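Local coordinates for protein serine protease inhibitor (Schistosoma haematobium, PDB 3STO) that is a serpin that probably inhibits serine-type endopeptidases, at residues 68-73 against 313-318; 101-106 against 251-256; 148-153 against 158-163. All coordinates share one frame; numbering follows the deposited sequence.

Contact 1 (68-73 against 313-318); sequences GKTMRL and IGVVDL
Thr70, in the last turn of helix 61-70, pushes its side chain against the turn Ile313-Gly314-Val315, and both of its branches find a neighbour there. Thr70 OG1, which is hydrogen-bonded to Gln66 O one helical turn back, lies 3.2 Å from Ile313 O and 3.3 Å from Val315 CG2. Thr70 CG2, placed anti to the backbone N (chi1 -65°), packs on Ile313, against its CG1 at 3.8 Å and beside its carbonyl. The side chains of Ile313 and Val315 each cross that of Thr70 at about a right angle, and Phe22 of helix 18-30 also touches Thr70.

Two helix ends of the serpin fold meet here, and each closes with a Schellman motif. In one, Arg72 takes a positive phi of 65°, with Leu73 N bonded to Gly68 O and Arg72 N to Lys69 O. In the other, Gly314 (phi 121°) ends helix 307-312, Val315 N bonding to Leu310 O and Gly314 N to Lys311 O, and its bare CA lets the turn come close to the Thr70 hydroxyl.

The solvent side is looser and built on polar links. Arg72 bends back over its own turn, where Arg72 NH2 donates to Thr70 O at 2.6 Å and NE adds a weak bond to the same oxygen. The exposed guanidinium is linked to Ile313 through a water, which accepts a weak bond from Arg72 NH2 and donates to Ile313 O at 2.8 Å.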
loop_
_atom_site.group_PDB
_atom_site.type_symbol
_atom_site.label_atom_id
_atom_site.label_comp_id
_atom_site.label_asym_id
_atom_site.label_seq_id
_atom_site.Cartn_x
_atom_site.Cartn_y
_atom_site.Cartn_z
ATOM N N GLY A 68 4.763 19.255 2.339
ATOM C CA GLY A 68 3.574 19.828 1.747
ATOM C C GLY A 68 3.607 19.931 0.231
ATOM O O GLY A 68 2.587 19.705 -0.438
ATOM N N LYS A 69 4.764 20.282 -0.326
ATOM C CA LYS A 69 4.898 20.326 -1.780
ATOM C C LYS A 69 4.726 18.926 -2.400
ATOM O O LYS A 69 4.007 18.737 -3.389
ATOM C CB LYS A 69 6.248 20.943 -2.186
ATOM C CG LYS A 69 6.200 22.427 -2.542
ATOM N N THR A 70 5.402 17.949 -1.816
ATOM C CA THR A 70 5.383 16.607 -2.340
ATOM C C THR A 70 3.966 16.099 -2.252
ATOM O O THR A 70 3.518 15.315 -3.079
ATOM C CB THR A 70 6.279 15.694 -1.523
ATOM O OG1 THR A 70 7.641 16.118 -1.667
ATOM C CG2 THR A 70 6.139 14.275 -1.994
HETATM N N MSE A 71 3.254 16.597 -1.251
HETATM C CA MSE A 71 1.864 16.236 -1.012
HETATM C C MSE A 71 0.959 17.037 -1.911
HETATM O O MSE A 71 -0.248 16.781 -1.981
HETATM C CB MSE A 71 1.472 16.497 0.449
HETATM C CG MSE A 71 0.459 15.553 0.937
HETATM SE SE MSE A 71 1.245 13.788 0.785
HETATM C CE MSE A 71 2.472 13.943 2.291
ATOM N N ARG A 72 1.539 18.037 -2.570
ATOM C CA ARG A 72 0.803 18.827 -3.551
ATOM C C ARG A 72 -0.337 19.641 -2.907
ATOM O O ARG A 72 -1.392 19.803 -3.522
ATOM C CB ARG A 72 0.246 17.888 -4.627
ATOM C CG ARG A 72 0.622 18.210 -6.046
ATOM C CD ARG A 72 2.023 17.775 -6.486
ATOM N NE ARG A 72 2.611 16.626 -5.794
ATOM C CZ ARG A 72 3.656 15.924 -6.258
ATOM N NH1 ARG A 72 4.193 16.217 -7.434
ATOM N NH2 ARG A 72 4.164 14.906 -5.557
ATOM N N LEU A 73 -0.108 20.154 -1.687
ATOM C CA LEU A 73 -1.097 20.955 -0.952
ATOM C C LEU A 73 -1.297 22.333 -1.583
ATOM O O LEU A 73 -0.386 22.868 -2.195
ATOM C CB LEU A 73 -0.673 21.144 0.509
ATOM C CG LEU A 73 -0.452 19.914 1.392
ATOM C CD1 LEU A 73 -0.174 20.301 2.834
ATOM C CD2 LEU A 73 -1.641 18.986 1.327
ATOM N N ILE A 313 11.410 12.277 -4.675
ATOM C CA ILE A 313 10.213 13.038 -5.005
ATOM C C ILE A 313 10.071 14.327 -4.215
ATOM O O ILE A 313 9.015 14.972 -4.263
ATOM C CB ILE A 313 8.871 12.190 -4.950
ATOM C CG1 ILE A 313 8.515 11.759 -3.529
ATOM C CG2 ILE A 313 8.933 10.959 -5.873
ATOM C CD1 ILE A 313 7.319 10.823 -3.509
ATOM N N GLY A 314 11.117 14.713 -3.494
ATOM C CA GLY A 314 11.150 16.053 -2.925
ATOM C C GLY A 314 11.271 16.165 -1.417
ATOM O O GLY A 314 11.381 17.257 -0.890
ATOM N N VAL A 315 11.252 15.041 -0.711
ATOM C CA VAL A 315 11.336 15.066 0.746
ATOM C C VAL A 315 12.749 14.720 1.217
ATOM O O VAL A 315 13.123 13.544 1.324
ATOM C CB VAL A 315 10.303 14.119 1.380
ATOM C CG1 VAL A 315 10.419 14.121 2.929
ATOM C CG2 VAL A 315 8.909 14.502 0.899
ATOM N N VAL A 316 13.506 15.768 1.519
ATOM C CA VAL A 316 14.948 15.697 1.695
ATOM C C VAL A 316 15.378 16.059 3.111
ATOM O O VAL A 316 16.019 15.238 3.794
ATOM C CB VAL A 316 15.670 16.596 0.640
ATOM C CG1 VAL A 316 17.157 16.636 0.886
ATOM C CG2 VAL A 316 15.356 16.086 -0.790
ATOM N N ASP A 317 15.018 17.271 3.564
ATOM C CA ASP A 317 15.501 17.744 4.880
ATOM C C ASP A 317 15.166 16.808 6.017
ATOM O O ASP A 317 15.922 16.725 6.969
ATOM C CB ASP A 317 14.947 19.111 5.230
ATOM C CG ASP A 317 15.502 20.204 4.361
ATOM O OD1 ASP A 317 16.198 19.891 3.350
ATOM O OD2 ASP A 317 15.220 21.381 4.704
ATOM N N LEU A 318 14.009 16.146 5.936
ATOM C CA LEU A 318 13.579 15.195 6.962
ATOM C C LEU A 318 14.678 14.154 7.268
ATOM O O LEU A 318 14.775 13.638 8.386
ATOM C CB LEU A 318 12.350 14.434 6.464
ATOM C CG LEU A 318 11.087 14.167 7.274
ATOM C CD1 LEU A 318 10.432 12.920 6.747
ATOM C CD2 LEU A 318 11.313 14.071 8.774
HETATM O O HOH W 1 6.752 15.034 -5.922
#

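Contact 2 (101-106 against 251-256)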
loop_
_atom_site.group_PDB
_atom_site.type_symbol
_atom_site.label_atom_id
_atom_site.label_comp_id
_atom_site.label_asym_id
_atom_site.label_seq_id
_atom_site.Cartn_x
_atom_site.Cartn_y
_atom_site.Cartn_z
ATOM N N THR A 101 -11.257 3.643 7.324
ATOM C CA THR A 101 -11.467 2.857 8.547
ATOM C C THR A 101 -12.954 2.735 8.892
ATOM O O THR A 101 -13.328 1.972 9.758
ATOM C CB THR A 101 -10.685 3.419 9.768
ATOM O OG1 THR A 101 -11.220 4.695 10.131
ATOM C CG2 THR A 101 -9.190 3.571 9.445
ATOM N N SER A 102 -13.800 3.486 8.203
ATOM C CA SER A 102 -15.229 3.329 8.398
ATOM C C SER A 102 -15.764 2.030 7.766
ATOM O O SER A 102 -16.877 1.613 8.064
ATOM C CB SER A 102 -15.989 4.511 7.823
ATOM O OG SER A 102 -15.906 4.511 6.416
ATOM N N GLU A 103 -14.978 1.383 6.912
ATOM C CA GLU A 103 -15.470 0.189 6.237
ATOM C C GLU A 103 -15.374 -1.070 7.108
ATOM O O GLU A 103 -14.321 -1.420 7.656
ATOM C CB GLU A 103 -14.826 0.026 4.857
ATOM C CG GLU A 103 -15.040 1.250 3.954
ATOM C CD GLU A 103 -16.510 1.381 3.543
ATOM O OE1 GLU A 103 -17.299 0.437 3.811
ATOM O OE2 GLU A 103 -16.871 2.417 2.942
ATOM N N LYS A 104 -16.512 -1.732 7.255
ATOM C CA LYS A 104 -16.612 -2.855 8.174
ATOM C C LYS A 104 -16.796 -4.202 7.492
ATOM O O LYS A 104 -17.313 -4.313 6.358
ATOM C CB LYS A 104 -17.743 -2.626 9.178
ATOM C CG LYS A 104 -17.278 -2.027 10.480
ATOM C CD LYS A 104 -16.571 -0.731 10.256
ATOM C CE LYS A 104 -15.723 -0.345 11.457
ATOM N NZ LYS A 104 -15.652 1.120 11.506
ATOM N N THR A 105 -16.384 -5.233 8.217
ATOM C CA THR A 105 -16.539 -6.590 7.740
ATOM C C THR A 105 -16.937 -7.524 8.900
ATOM O O THR A 105 -16.465 -7.382 10.028
ATOM C CB THR A 105 -15.242 -7.063 7.028
ATOM O OG1 THR A 105 -15.547 -8.120 6.113
ATOM C CG2 THR A 105 -14.194 -7.520 8.031
ATOM N N PHE A 106 -17.833 -8.459 8.614
ATOM C CA PHE A 106 -18.218 -9.460 9.602
ATOM C C PHE A 106 -17.425 -10.745 9.391
ATOM O O PHE A 106 -17.514 -11.370 8.316
ATOM C CB PHE A 106 -19.727 -9.737 9.545
ATOM N N THR A 251 -18.306 -4.396 -0.966
ATOM C CA THR A 251 -18.081 -4.250 -2.394
ATOM C C THR A 251 -17.552 -2.895 -2.843
ATOM O O THR A 251 -17.428 -2.630 -4.047
ATOM C CB THR A 251 -19.308 -4.651 -3.210
ATOM O OG1 THR A 251 -20.349 -3.685 -3.018
ATOM C CG2 THR A 251 -19.768 -6.065 -2.804
ATOM N N ARG A 252 -17.235 -2.035 -1.882
ATOM C CA ARG A 252 -16.484 -0.826 -2.188
ATOM C C ARG A 252 -15.052 -1.205 -2.695
ATOM O O ARG A 252 -14.429 -0.505 -3.488
ATOM C CB ARG A 252 -16.414 0.054 -0.929
ATOM C CG ARG A 252 -15.194 0.950 -0.906
ATOM C CD ARG A 252 -15.266 1.974 0.193
ATOM N NE ARG A 252 -14.187 2.950 0.060
ATOM C CZ ARG A 252 -13.949 3.914 0.943
ATOM N NH1 ARG A 252 -14.710 4.022 2.024
ATOM N NH2 ARG A 252 -12.954 4.765 0.747
ATOM N N PHE A 253 -14.543 -2.322 -2.208
ATOM C CA PHE A 253 -13.238 -2.805 -2.587
ATOM C C PHE A 253 -13.352 -3.985 -3.559
ATOM O O PHE A 253 -14.219 -4.854 -3.410
ATOM C CB PHE A 253 -12.462 -3.201 -1.325
ATOM C CG PHE A 253 -12.331 -2.072 -0.348
ATOM C CD1 PHE A 253 -11.508 -0.976 -0.646
ATOM C CD2 PHE A 253 -13.039 -2.081 0.860
ATOM C CE1 PHE A 253 -11.399 0.096 0.249
ATOM C CE2 PHE A 253 -12.925 -1.040 1.737
ATOM C CZ PHE A 253 -12.115 0.066 1.424
ATOM N N THR A 254 -12.470 -3.994 -4.559
ATOM C CA THR A 254 -12.418 -5.076 -5.535
ATOM C C THR A 254 -10.975 -5.452 -5.858
ATOM O O THR A 254 -10.067 -4.630 -5.729
ATOM C CB THR A 254 -13.201 -4.712 -6.807
ATOM O OG1 THR A 254 -13.229 -5.836 -7.664
ATOM C CG2 THR A 254 -12.579 -3.541 -7.548
ATOM N N PHE A 255 -10.757 -6.714 -6.210
ATOM C CA PHE A 255 -9.436 -7.180 -6.582
ATOM C C PHE A 255 -9.326 -7.154 -8.084
ATOM O O PHE A 255 -10.053 -7.867 -8.749
ATOM C CB PHE A 255 -9.229 -8.592 -6.080
ATOM C CG PHE A 255 -7.846 -9.110 -6.273
ATOM C CD1 PHE A 255 -6.765 -8.533 -5.589
ATOM C CD2 PHE A 255 -7.628 -10.238 -7.049
ATOM C CE1 PHE A 255 -5.447 -9.052 -5.724
ATOM C CE2 PHE A 255 -6.326 -10.765 -7.207
ATOM C CZ PHE A 255 -5.235 -10.155 -6.531
ATOM N N VAL A 256 -8.454 -6.295 -8.607
ATOM C CA VAL A 256 -8.293 -6.101 -10.034
ATOM C C VAL A 256 -7.042 -6.842 -10.503
ATOM O O VAL A 256 -5.968 -6.615 -9.963
ATOM C CB VAL A 256 -8.223 -4.606 -10.368
ATOM C CG1 VAL A 256 -7.899 -4.379 -11.871
ATOM C CG2 VAL A 256 -9.554 -3.921 -9.960
#
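Glu103 reaches across to Arg252 and Phe253, meeting a ring with its first carbons and a guanidinium with its tip. Glu103 CB comes to the edge of the Phe253 ring, close to the ring plane, with Phe253 CE2 at 3.8 Å. Glu103 CG stands beside the backbone N (chi1 -57°) and is wedged between ring and arginine, 3.4 Å from Arg252 NH1 while still touching Phe253 CE2. The chain then bends at chi2 (-69°), which swings the carboxylate off the ring and onto the arginine: Glu103 CD packs against Arg252 CD at 3.6 Å, and Glu103 OE2 comes within 3.2 Å of the same Arg252 CD. At the tip, Glu103 OE2 accepts a hydrogen bond from Arg252 NH1 over 2.8 Å, nearly straight at N-H...O 163° and part of a salt bridge. The oxygen uses its anti lone pair and lies in the guanidinium plane, although the two flat groups stand almost perpendicular. Glu103 OE1 is held separately by Asn250 ND2, so both carboxylate oxygens are engaged.

In the serpin fold this joins the stretch that follows helix 82-101, beside strand 112-124 of the large sheet A, to the start of strand 253-260 in sheet B, which runs between strands 241-247 and 381-387. Arg252 serves both sides: its NE forms a second salt bridge with Asp387 and its NH2 is hydrogen-bonded to Ser99 OG. The arginine chain is extended from CG to NE, and Arg252 CG covers one face of the neighbouring Phe253 ring, 3.8 Å above its centre. Phe194 meets the same ring edge-to-face, and Val114 of strand 112-124 touches it too.

Contact 3 (148-153 against 158-163)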
loop_
_atom_site.group_PDB
_atom_site.type_symbol
_atom_site.label_atom_id
_atom_site.label_comp_id
_atom_site.label_asym_id
_atom_site.label_seq_id
_atom_site.Cartn_x
_atom_site.Cartn_y
_atom_site.Cartn_z
ATOM N N VAL A 148 12.132 4.536 22.706
ATOM C CA VAL A 148 12.831 3.282 22.508
ATOM C C VAL A 148 14.315 3.527 22.703
ATOM O O VAL A 148 14.803 4.622 22.447
ATOM C CB VAL A 148 12.537 2.743 21.061
ATOM C CG1 VAL A 148 13.771 2.180 20.399
ATOM C CG2 VAL A 148 11.389 1.738 21.074
ATOM N N ASP A 149 15.037 2.516 23.165
ATOM C CA ASP A 149 16.456 2.685 23.408
ATOM C C ASP A 149 17.246 2.210 22.206
ATOM O O ASP A 149 17.590 1.027 22.120
ATOM C CB ASP A 149 16.890 1.918 24.666
ATOM C CG ASP A 149 18.388 2.053 24.950
ATOM O OD1 ASP A 149 18.896 3.196 24.952
ATOM O OD2 ASP A 149 19.058 1.019 25.159
ATOM N N PHE A 150 17.534 3.119 21.275
ATOM C CA PHE A 150 18.287 2.735 20.063
ATOM C C PHE A 150 19.777 2.461 20.328
ATOM O O PHE A 150 20.531 2.155 19.402
ATOM C CB PHE A 150 18.121 3.756 18.910
ATOM C CG PHE A 150 16.757 3.725 18.243
ATOM C CD1 PHE A 150 16.285 2.553 17.648
ATOM C CD2 PHE A 150 15.957 4.878 18.186
ATOM C CE1 PHE A 150 15.043 2.527 17.028
ATOM C CE2 PHE A 150 14.700 4.866 17.562
ATOM C CZ PHE A 150 14.245 3.693 16.988
ATOM N N SER A 151 20.197 2.581 21.585
ATOM C CA SER A 151 21.593 2.338 21.948
ATOM C C SER A 151 21.789 0.858 22.244
ATOM O O SER A 151 22.858 0.303 22.014
ATOM C CB SER A 151 22.012 3.201 23.148
ATOM O OG SER A 151 21.341 2.817 24.338
ATOM N N ASN A 152 20.740 0.230 22.760
ATOM C CA ASN A 152 20.703 -1.217 22.927
ATOM C C ASN A 152 19.940 -1.867 21.767
ATOM O O ASN A 152 18.732 -2.111 21.854
ATOM C CB ASN A 152 20.078 -1.592 24.276
ATOM C CG ASN A 152 19.810 -3.081 24.405
ATOM O OD1 ASN A 152 20.388 -3.898 23.680
ATOM N ND2 ASN A 152 18.927 -3.444 25.334
ATOM N N ARG A 153 20.682 -2.136 20.692
ATOM C CA ARG A 153 20.178 -2.692 19.433
ATOM C C ARG A 153 19.220 -3.889 19.556
ATOM O O ARG A 153 18.255 -4.003 18.802
ATOM C CB ARG A 153 21.365 -3.069 18.533
ATOM C CG ARG A 153 21.303 -2.524 17.114
ATOM N N VAL A 158 13.559 -5.730 19.269
ATOM C CA VAL A 158 12.426 -6.421 19.889
ATOM C C VAL A 158 11.167 -5.553 19.912
ATOM O O VAL A 158 10.158 -5.907 19.302
ATOM C CB VAL A 158 12.772 -6.927 21.324
ATOM C CG1 VAL A 158 11.512 -7.326 22.090
ATOM C CG2 VAL A 158 13.752 -8.084 21.246
ATOM N N ASP A 159 11.242 -4.417 20.603
ATOM C CA ASP A 159 10.143 -3.456 20.663
ATOM C C ASP A 159 9.450 -3.249 19.325
ATOM O O ASP A 159 8.228 -3.378 19.218
ATOM C CB ASP A 159 10.636 -2.102 21.192
ATOM C CG ASP A 159 10.679 -2.039 22.714
ATOM O OD1 ASP A 159 10.815 -3.105 23.371
ATOM O OD2 ASP A 159 10.578 -0.912 23.251
ATOM N N ILE A 160 10.230 -2.922 18.307
ATOM C CA ILE A 160 9.670 -2.669 16.993
ATOM C C ILE A 160 8.985 -3.914 16.419
ATOM O O ILE A 160 7.817 -3.858 16.022
ATOM C CB ILE A 160 10.738 -2.166 16.017
ATOM C CG1 ILE A 160 11.126 -0.731 16.386
ATOM C CG2 ILE A 160 10.190 -2.203 14.619
ATOM C CD1 ILE A 160 12.338 -0.208 15.662
ATOM N N ASN A 161 9.712 -5.032 16.393
ATOM C CA ASN A 161 9.175 -6.306 15.898
ATOM C C ASN A 161 7.875 -6.631 16.588
ATOM O O ASN A 161 6.935 -7.091 15.952
ATOM C CB ASN A 161 10.172 -7.463 16.061
ATOM C CG ASN A 161 11.292 -7.442 15.006
ATOM O OD1 ASN A 161 11.180 -6.796 13.961
ATOM N ND2 ASN A 161 12.362 -8.167 15.275
ATOM N N ASP A 162 7.798 -6.341 17.880
ATOM C CA ASP A 162 6.559 -6.584 18.611
ATOM C C ASP A 162 5.429 -5.698 18.144
ATOM O O ASP A 162 4.296 -6.157 18.004
ATOM C CB ASP A 162 6.752 -6.433 20.120
ATOM C CG ASP A 162 7.583 -7.565 20.711
ATOM O OD1 ASP A 162 7.616 -8.663 20.104
ATOM O OD2 ASP A 162 8.209 -7.357 21.775
ATOM N N TRP A 163 5.732 -4.429 17.910
ATOM C CA TRP A 163 4.712 -3.514 17.470
ATOM C C TRP A 163 4.162 -4.005 16.146
ATOM O O TRP A 163 2.955 -4.046 15.951
ATOM C CB TRP A 163 5.267 -2.091 17.297
ATOM C CG TRP A 163 4.183 -1.127 16.861
ATOM C CD1 TRP A 163 3.250 -0.541 17.655
ATOM C CD2 TRP A 163 3.926 -0.656 15.532
ATOM N NE1 TRP A 163 2.441 0.289 16.921
ATOM C CE2 TRP A 163 2.823 0.233 15.610
ATOM C CE3 TRP A 163 4.518 -0.891 14.284
ATOM C CZ2 TRP A 163 2.279 0.870 14.488
ATOM C CZ3 TRP A 163 3.987 -0.237 13.166
ATOM C CH2 TRP A 163 2.876 0.627 13.279
#
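Val148 and Phe150 face Asp159 and Ile160 where strand 143-148 turns into helix 153-167, the serpin helix usually called F, which lies across the large sheet containing strands 112-124 and 186-197. The contact is a short-range closure, the helix folding back beside the turn that feeds it. Val148 divides its two methyls between neighbours. Val148 CG1 sits over the centre of the Phe150 ring, 3.6 Å above its plane, while Val148 CG2 points across to the helix and approaches Asp159 OD2 at 3.5 Å. The valine and aspartate side chains run antiparallel, with Asp159 CB 3.9 Å from the same Val148 CG2.

The turn between the two segments is polar. Asn152 is the N-cap of the helix, its OD1 making a weak bond to Thr154 N, and the backbone N of Asn152 makes a weak bond to Asp149 OD2.

Phe150 and Ile160 stand roughly perpendicular to each other. Phe122 of strand 112-124 touches both residues, and Ile187 and Ala156 also pack on the phenylalanine, so this half of the contact belongs to the apolar layer between helix and sheet. One turn further on, Trp163 joins that layer, its ring edge-to-face with Phe122 and its NE1 hydrogen-bonded to Glu144 OE1. Ile160 CG1 stands beside the backbone N (chi1 -72°) and the chain then runs on extended, which carries its end methyl out to the phenylalanine. There the ring presents its edge, and Ile160 CD1 lies near the ring plane, 4.1 Å from Phe150 CE1.

In the fold
All three contacts are partly buried, and none touches another; their centres lie about 28 to 33 Å apart. Contact 3 is nested within the loop closed by contact 2, and that within contact 1. Contact 2 lies closest to the chain's centre, about 15 Å away, and rests on a charge pair beside a buried phenylalanine. Contact 1, across the centre from it, brings two helix ends together round a threonine, with a water bridge at its solvent side. Contact 3, the most peripheral at about 24 Å, rests on van der Waals packing, a phenylalanine edge on an isoleucine methyl and a valine beside a carboxylate. Contacts 2 and 3 share strand 112-124 as a neighbour; contact 1 has helices 18-30 and 43-55 beside it.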